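Local atomic coordinates of protein TP_0956 (Treponema pallidum subsp. pallidum, PDB entry 3U64), a protein that probably serves as the tetratricopeptide-repeat lipoprotein component (TatT) of a TRAP transporter, taking part in protein-protein interactions. Residues Val44-Glu56 / Ala71-Phe83. Residues are numbered along the deposited sequence; the frame is centred on the assembly and turned at random.
Sequences VAQSLPLVLKVYE and AVGRLYIMYANAF
Leu52 is wedged between three side chains of the facing helix. Its CG lies over the centre of the Tyr76 ring, 4.1 Å from the centroid and only 7° off the normal, while CD2 makes a second CH-pi contact over a face of Tyr79. The other methyl, CD1, lies against Leu75 CG at a nominal 3.3 Å, closer than usual carbon contact and so doubtful in its exact value. Leu75 in turn lays CD2 over one face of the Tyr55 ring, and Val72 CG2 packs against the backbone N of Glu56. At the other end, the Phe83 ring takes Ala45 CB at CD1 (3.5 Å), with CA of Ala45 above its face; Val44 CG1 and Leu48 CD1 meet the same ring obliquely.

The axes of segments 44-56 and 71-83 approach to 9.4 Å and run antiparallel at 154°; the segments lie on consecutive helices, 41-61 and 66-89, which form a helical hairpin, consistent with the tetratricopeptide-repeat character of the protein. Tyr79 is a knob in a hole formed by Ala45, Leu48, Pro49 and Leu52, into which a chi1 of -177° turns its ring.

Buried polar groups accompany the apolar packing. Tyr76 OH donates a hydrogen bond to Glu56 OE1, its 2.4 Å length doubtful in detail. The same oxygen receives Lys53 NZ at 2.7 Å in a salt bridge, from above the carboxylate plane, though Lys53 NZ has its strongest partner in Glu38 of the second subunit, another salt bridge. Glu56 OE2 is hydrogen-bonded to Tyr116 of helix 96-124. A water accepts from Tyr79 OH and donates to Ala45 O, both at 2.6 Å.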
ATOM      1  N   VAL A  44       1.492  -6.452   6.478  1.00 39.04           N
ATOM      2  CA  VAL A  44       2.212  -5.477   7.283  1.00 28.96           C
ATOM      3  C   VAL A  44       2.934  -4.466   6.375  1.00 41.64           C
ATOM      4  O   VAL A  44       2.735  -3.263   6.512  1.00 43.35           O
ATOM      5  CB  VAL A  44       3.163  -6.154   8.257  1.00 30.68           C
ATOM      6  CG1 VAL A  44       3.817  -5.130   9.135  1.00 37.17           C
ATOM      7  CG2 VAL A  44       2.379  -7.141   9.128  1.00 39.14           C
ATOM      8  N   ALA A  45       3.724  -4.966   5.421  1.00 27.16           N
ATOM      9  CA  ALA A  45       4.483  -4.123   4.519  1.00 34.31           C
ATOM     10  C   ALA A  45       3.591  -3.110   3.821  1.00 37.89           C
ATOM     11  O   ALA A  45       3.984  -1.964   3.625  1.00 44.48           O
ATOM     12  CB  ALA A  45       5.244  -4.984   3.481  1.00 32.03           C
ATOM     13  N   GLN A  46       2.397  -3.529   3.425  1.00 33.63           N
ATOM     14  CA  GLN A  46       1.516  -2.641   2.660  1.00 36.77           C
ATOM     15  C   GLN A  46       0.745  -1.651   3.525  1.00 41.89           C
ATOM     16  O   GLN A  46       0.317  -0.606   3.039  1.00 45.37           O
ATOM     17  CB  GLN A  46       0.542  -3.445   1.803  1.00 38.09           C
ATOM     18  CG  GLN A  46       1.259  -4.290   0.762  1.00 61.87           C
ATOM     19  CD  GLN A  46       0.308  -4.958  -0.196  1.00 73.93           C
ATOM     20  OE1 GLN A  46      -0.645  -4.340  -0.675  1.00 75.60           O
ATOM     21  NE2 GLN A  46       0.557  -6.231  -0.485  1.00 79.38           N
ATOM     22  N   SER A  47       0.569  -1.972   4.802  1.00 25.66           N
ATOM     23  CA  SER A  47      -0.178  -1.078   5.683  1.00 39.94           C
ATOM     24  C   SER A  47       0.709  -0.149   6.495  1.00 34.00           C
ATOM     25  O   SER A  47       0.272   0.919   6.892  1.00 37.65           O
ATOM     26  CB  SER A  47      -1.153  -1.859   6.585  1.00 51.94           C
ATOM     27  OG  SER A  47      -0.505  -2.918   7.254  1.00 51.24           O
ATOM     28  N   LEU A  48       1.968  -0.517   6.714  1.00 36.74           N
ATOM     29  CA  LEU A  48       2.825   0.301   7.572  1.00 29.27           C
ATOM     30  C   LEU A  48       3.104   1.750   7.053  1.00 28.69           C
ATOM     31  O   LEU A  48       3.140   2.693   7.844  1.00 34.72           O
ATOM     32  CB  LEU A  48       4.122  -0.436   7.927  1.00 41.71           C
ATOM     33  CG  LEU A  48       4.036  -1.353   9.150  1.00 47.34           C
ATOM     34  CD1 LEU A  48       5.406  -1.916   9.513  1.00 41.75           C
ATOM     35  CD2 LEU A  48       3.437  -0.597  10.338  1.00 41.67           C
ATOM     36  N   PRO A  49       3.271   1.931   5.731  1.00 33.65           N
ATOM     37  CA  PRO A  49       3.570   3.295   5.261  1.00 37.97           C
ATOM     38  C   PRO A  49       2.611   4.411   5.739  1.00 36.08           C
ATOM     39  O   PRO A  49       3.109   5.420   6.252  1.00 36.33           O
ATOM     40  CB  PRO A  49       3.563   3.153   3.735  1.00 34.58           C
ATOM     41  CG  PRO A  49       3.989   1.710   3.509  1.00 30.60           C
ATOM     42  CD  PRO A  49       3.301   0.952   4.625  1.00 36.16           C
ATOM     43  N   LEU A  50       1.296   4.274   5.580  1.00 28.34           N
ATOM     44  CA  LEU A  50       0.412   5.358   6.034  1.00 31.40           C
ATOM     45  C   LEU A  50       0.496   5.529   7.540  1.00 31.79           C
ATOM     46  O   LEU A  50       0.449   6.644   8.040  1.00 38.06           O
ATOM     47  CB  LEU A  50      -1.038   5.164   5.591  1.00 30.11           C
ATOM     48  CG  LEU A  50      -2.045   6.268   5.948  1.00 37.44           C
ATOM     49  CD1 LEU A  50      -1.569   7.701   5.581  1.00 35.28           C
ATOM     50  CD2 LEU A  50      -3.383   5.966   5.284  1.00 37.52           C
ATOM     51  N   VAL A  51       0.639   4.421   8.261  1.00 33.07           N
ATOM     52  CA  VAL A  51       0.875   4.467   9.706  1.00 33.58           C
ATOM     53  C   VAL A  51       2.101   5.326  10.065  1.00 33.31           C
ATOM     54  O   VAL A  51       2.044   6.190  10.950  1.00 32.82           O
ATOM     55  CB  VAL A  51       1.053   3.047  10.256  1.00 35.15           C
ATOM     56  CG1 VAL A  51       1.411   3.077  11.725  1.00 32.57           C
ATOM     57  CG2 VAL A  51      -0.236   2.247  10.030  1.00 34.30           C
ATOM     58  N   LEU A  52       3.214   5.082   9.385  1.00 34.24           N
ATOM     59  CA  LEU A  52       4.393   5.911   9.578  1.00 32.77           C
ATOM     60  C   LEU A  52       4.013   7.376   9.343  1.00 29.63           C
ATOM     61  O   LEU A  52       4.358   8.262  10.127  1.00 33.76           O
ATOM     62  CB  LEU A  52       5.511   5.483   8.633  1.00 35.50           C
ATOM     63  CG  LEU A  52       6.571   4.468   9.084  1.00 45.11           C
ATOM     64  CD1 LEU A  52       5.975   3.407   9.944  1.00 57.57           C
ATOM     65  CD2 LEU A  52       7.238   3.836   7.871  1.00 46.58           C
ATOM     66  N   LYS A  53       3.267   7.629   8.279  1.00 33.18           N
ATOM     67  CA  LYS A  53       2.921   8.994   7.924  1.00 25.86           C
ATOM     68  C   LYS A  53       2.028   9.653   8.974  1.00 31.82           C
ATOM     69  O   LYS A  53       2.236  10.813   9.327  1.00 26.14           O
ATOM     70  CB  LYS A  53       2.313   9.039   6.529  1.00 33.32           C
ATOM     71  CG  LYS A  53       3.342   8.785   5.422  1.00 32.50           C
ATOM     72  CD  LYS A  53       4.084  10.069   5.133  1.00 47.89           C
ATOM     73  CE  LYS A  53       5.579   9.875   5.157  1.00 47.87           C
ATOM     74  NZ  LYS A  53       6.262  11.195   5.395  1.00 36.98           N
ATOM     75  N   VAL A  54       1.061   8.908   9.501  1.00 29.11           N
ATOM     76  CA  VAL A  54       0.196   9.447  10.549  1.00 34.37           C
ATOM     77  C   VAL A  54       0.963   9.757  11.829  1.00 41.12           C
ATOM     78  O   VAL A  54       0.800  10.830  12.414  1.00 42.95           O
ATOM     79  CB  VAL A  54      -0.992   8.519  10.849  1.00 39.92           C
ATOM     80  CG1 VAL A  54      -1.705   8.965  12.110  1.00 39.77           C
ATOM     81  CG2 VAL A  54      -1.965   8.519   9.657  1.00 32.50           C
ATOM     82  N   TYR A  55       1.816   8.835  12.266  1.00 38.62           N
ATOM     83  CA  TYR A  55       2.599   9.099  13.468  1.00 36.46           C
ATOM     84  C   TYR A  55       3.491  10.295  13.236  1.00 33.69           C
ATOM     85  O   TYR A  55       3.665  11.143  14.108  1.00 36.37           O
ATOM     86  CB  TYR A  55       3.466   7.902  13.840  1.00 31.45           C
ATOM     87  CG  TYR A  55       2.755   6.891  14.700  1.00 47.89           C
ATOM     88  CD1 TYR A  55       1.947   5.906  14.134  1.00 58.68           C
ATOM     89  CD2 TYR A  55       2.897   6.907  16.077  1.00 56.52           C
ATOM     90  CE1 TYR A  55       1.295   4.965  14.929  1.00 63.66           C
ATOM     91  CE2 TYR A  55       2.251   5.969  16.881  1.00 63.23           C
ATOM     92  CZ  TYR A  55       1.455   5.002  16.301  1.00 65.23           C
ATOM     93  OH  TYR A  55       0.820   4.076  17.103  1.00 74.03           O
ATOM     94  N   GLU A  56       4.064  10.354  12.044  1.00 30.08           N
ATOM     95  CA  GLU A  56       4.962  11.425  11.719  1.00 33.46           C
ATOM     96  C   GLU A  56       4.222  12.747  11.841  1.00 34.67           C
ATOM     97  O   GLU A  56       4.749  13.695  12.416  1.00 38.08           O
ATOM     98  CB  GLU A  56       5.531  11.229  10.317  1.00 34.75           C
ATOM     99  CG  GLU A  56       6.827  11.941  10.053  1.00 36.34           C
ATOM    100  CD  GLU A  56       7.423  11.525   8.710  1.00 46.31           C
ATOM    101  OE1 GLU A  56       6.771  10.720   8.020  1.00 39.27           O
ATOM    102  OE2 GLU A  56       8.528  11.987   8.346  1.00 48.61           O
ATOM    103  N   ALA A  71       8.033   6.941  19.379  1.00 35.36           N
ATOM    104  CA  ALA A  71       7.249   5.971  18.632  1.00 32.92           C
ATOM    105  C   ALA A  71       7.579   6.081  17.153  1.00 31.82           C
ATOM    106  O   ALA A  71       7.878   5.087  16.506  1.00 32.12           O
ATOM    107  CB  ALA A  71       5.755   6.181  18.852  1.00 38.28           C
ATOM    108  N   VAL A  72       7.512   7.289  16.611  1.00 29.90           N
ATOM    109  CA  VAL A  72       7.709   7.450  15.182  1.00 31.24           C
ATOM    110  C   VAL A  72       9.149   7.097  14.793  1.00 36.72           C
ATOM    111  O   VAL A  72       9.372   6.467  13.762  1.00 36.29           O
ATOM    112  CB  VAL A  72       7.290   8.843  14.675  1.00 32.52           C
ATOM    113  CG1 VAL A  72       8.208   9.926  15.236  1.00 33.80           C
ATOM    114  CG2 VAL A  72       7.273   8.874  13.136  1.00 35.04           C
ATOM    115  N   GLY A  73      10.114   7.459  15.636  1.00 33.97           N
ATOM    116  CA  GLY A  73      11.508   7.083  15.403  1.00 24.86           C
ATOM    117  C   GLY A  73      11.699   5.576  15.305  1.00 28.22           C
ATOM    118  O   GLY A  73      12.303   5.080  14.362  1.00 27.93           O
ATOM    119  N   ARG A  74      11.174   4.848  16.289  1.00 30.88           N
ATOM    120  CA  ARG A  74      11.286   3.395  16.336  1.00 29.02           C
ATOM    121  C   ARG A  74      10.656   2.778  15.087  1.00 32.66           C
ATOM    122  O   ARG A  74      11.200   1.850  14.486  1.00 27.67           O
ATOM    123  CB  ARG A  74      10.616   2.852  17.626  1.00 31.33           C
ATOM    124  CG  ARG A  74      10.240   1.367  17.596  1.00 37.61           C
ATOM    125  CD  ARG A  74       9.586   0.906  18.905  1.00 44.81           C
ATOM    126  NE  ARG A  74       8.585   1.856  19.385  1.00 63.94           N
ATOM    127  CZ  ARG A  74       8.405   2.185  20.665  1.00 74.64           C
ATOM    128  NH1 ARG A  74       9.165   1.640  21.611  1.00 79.84           N
ATOM    129  NH2 ARG A  74       7.467   3.064  21.003  1.00 73.06           N
ATOM    130  N   LEU A  75       9.502   3.312  14.705  1.00 34.15           N
ATOM    131  CA  LEU A  75       8.756   2.815  13.561  1.00 36.12           C
ATOM    132  C   LEU A  75       9.550   2.903  12.254  1.00 35.19           C
ATOM    133  O   LEU A  75       9.586   1.939  11.473  1.00 34.17           O
ATOM    134  CB  LEU A  75       7.471   3.615  13.427  1.00 42.36           C
ATOM    135  CG  LEU A  75       6.224   2.802  13.166  1.00 55.03           C
ATOM    136  CD1 LEU A  75       6.263   1.501  13.947  1.00 54.34           C
ATOM    137  CD2 LEU A  75       5.020   3.641  13.541  1.00 64.80           C
ATOM    138  N   TYR A  76      10.154   4.063  12.003  1.00 30.30           N
ATOM    139  CA  TYR A  76      10.998   4.236  10.821  1.00 28.21           C
ATOM    140  C   TYR A  76      12.159   3.254  10.822  1.00 34.73           C
ATOM    141  O   TYR A  76      12.462   2.652   9.788  1.00 31.27           O
ATOM    142  CB  TYR A  76      11.498   5.677  10.688  1.00 31.02           C
ATOM    143  CG  TYR A  76      10.559   6.502   9.837  1.00 34.41           C
ATOM    144  CD1 TYR A  76       9.629   7.357  10.421  1.00 37.47           C
ATOM    145  CD2 TYR A  76      10.553   6.367   8.452  1.00 30.93           C
ATOM    146  CE1 TYR A  76       8.743   8.088   9.648  1.00 37.56           C
ATOM    147  CE2 TYR A  76       9.666   7.087   7.661  1.00 39.13           C
ATOM    148  CZ  TYR A  76       8.762   7.951   8.270  1.00 49.69           C
ATOM    149  OH  TYR A  76       7.867   8.669   7.511  1.00 48.38           O
ATOM    150  N   ILE A  77      12.790   3.070  11.981  1.00 28.53           N
ATOM    151  CA  ILE A  77      13.947   2.168  12.071  1.00 27.77           C
ATOM    152  C   ILE A  77      13.565   0.695  11.825  1.00 36.25           C
ATOM    153  O   ILE A  77      14.267  -0.031  11.107  1.00 30.87           O
ATOM    154  CB  ILE A  77      14.694   2.318  13.420  1.00 28.86           C
ATOM    155  CG1 ILE A  77      15.338   3.702  13.498  1.00 30.87           C
ATOM    156  CG2 ILE A  77      15.773   1.236  13.564  1.00 28.12           C
ATOM    157  CD1 ILE A  77      15.721   4.118  14.883  1.00 41.06           C
ATOM    158  N   MET A  78      12.436   0.266  12.389  1.00 30.27           N
ATOM    159  CA  MET A  78      11.958  -1.107  12.195  1.00 31.67           C
ATOM    160  C   MET A  78      11.495  -1.328  10.768  1.00 35.41           C
ATOM    161  O   MET A  78      11.800  -2.353  10.156  1.00 35.39           O
ATOM    162  CB  MET A  78      10.821  -1.416  13.159  1.00 32.09           C
ATOM    163  CG  MET A  78      11.205  -1.122  14.599  1.00 36.74           C
ATOM    164  SD  MET A  78       9.947  -1.674  15.772  1.00 49.62           S
ATOM    165  CE  MET A  78      10.297  -3.438  15.786  1.00 50.89           C
ATOM    166  N   TYR A  79      10.742  -0.370  10.240  1.00 26.03           N
ATOM    167  CA  TYR A  79      10.384  -0.437   8.840  1.00 30.68           C
ATOM    168  C   TYR A  79      11.639  -0.485   7.965  1.00 39.23           C
ATOM    169  O   TYR A  79      11.742  -1.317   7.065  1.00 36.07           O
ATOM    170  CB  TYR A  79       9.535   0.756   8.439  1.00 33.39           C
ATOM    171  CG  TYR A  79       9.082   0.679   7.017  1.00 36.51           C
ATOM    172  CD1 TYR A  79       7.982  -0.091   6.669  1.00 34.27           C
ATOM    173  CD2 TYR A  79       9.755   1.373   6.010  1.00 38.88           C
ATOM    174  CE1 TYR A  79       7.551  -0.175   5.363  1.00 39.94           C
ATOM    175  CE2 TYR A  79       9.332   1.304   4.697  1.00 35.26           C
ATOM    176  CZ  TYR A  79       8.226   0.523   4.377  1.00 36.46           C
ATOM    177  OH  TYR A  79       7.797   0.432   3.070  1.00 33.52           O
ATOM    178  N   ALA A  80      12.590   0.407   8.214  1.00 30.30           N
ATOM    179  CA  ALA A  80      13.773   0.445   7.355  1.00 30.42           C
ATOM    180  C   ALA A  80      14.440  -0.924   7.312  1.00 33.96           C
ATOM    181  O   ALA A  80      14.874  -1.384   6.262  1.00 32.18           O
ATOM    182  CB  ALA A  80      14.753   1.493   7.826  1.00 32.72           C
ATOM    183  N   ASN A  81      14.521  -1.580   8.460  1.00 34.35           N
ATOM    184  CA  ASN A  81      15.174  -2.873   8.506  1.00 41.84           C
ATOM    185  C   ASN A  81      14.353  -3.966   7.834  1.00 37.52           C
ATOM    186  O   ASN A  81      14.800  -4.614   6.892  1.00 35.48           O
ATOM    187  CB  ASN A  81      15.458  -3.291   9.941  1.00 47.24           C
ATOM    188  CG  ASN A  81      15.953  -4.723  10.028  1.00 52.15           C
ATOM    189  OD1 ASN A  81      16.510  -5.251   9.071  1.00 58.36           O
ATOM    190  ND2 ASN A  81      15.741  -5.358  11.166  1.00 52.16           N
ATOM    191  N   ALA A  82      13.149  -4.171   8.345  1.00 34.54           N
ATOM    192  CA  ALA A  82      12.321  -5.283   7.903  1.00 39.91           C
ATOM    193  C   ALA A  82      11.834  -5.150   6.460  1.00 37.71           C
ATOM    194  O   ALA A  82      11.735  -6.144   5.759  1.00 31.81           O
ATOM    195  CB  ALA A  82      11.140  -5.475   8.855  1.00 35.97           C
ATOM    196  N   PHE A  83      11.541  -3.933   6.004  1.00 31.41           N
ATOM    197  CA  PHE A  83      10.881  -3.803   4.706  1.00 29.81           C
ATOM    198  C   PHE A  83      11.649  -3.041   3.636  1.00 30.34           C
ATOM    199  O   PHE A  83      11.179  -2.898   2.510  1.00 30.50           O
ATOM    200  CB  PHE A  83       9.445  -3.291   4.886  1.00 41.07           C
ATOM    201  CG  PHE A  83       8.615  -4.196   5.748  1.00 38.68           C
ATOM    202  CD1 PHE A  83       8.220  -5.443   5.277  1.00 38.12           C
ATOM    203  CD2 PHE A  83       8.271  -3.831   7.045  1.00 36.25           C
ATOM    204  CE1 PHE A  83       7.479  -6.308   6.074  1.00 33.29           C
ATOM    205  CE2 PHE A  83       7.527  -4.693   7.862  1.00 33.59           C
ATOM    206  CZ  PHE A  83       7.133  -5.926   7.377  1.00 35.28           C
TER
HETATM  207  O   HOH W   1       6.104  -1.405   2.283  1.00 36.45           O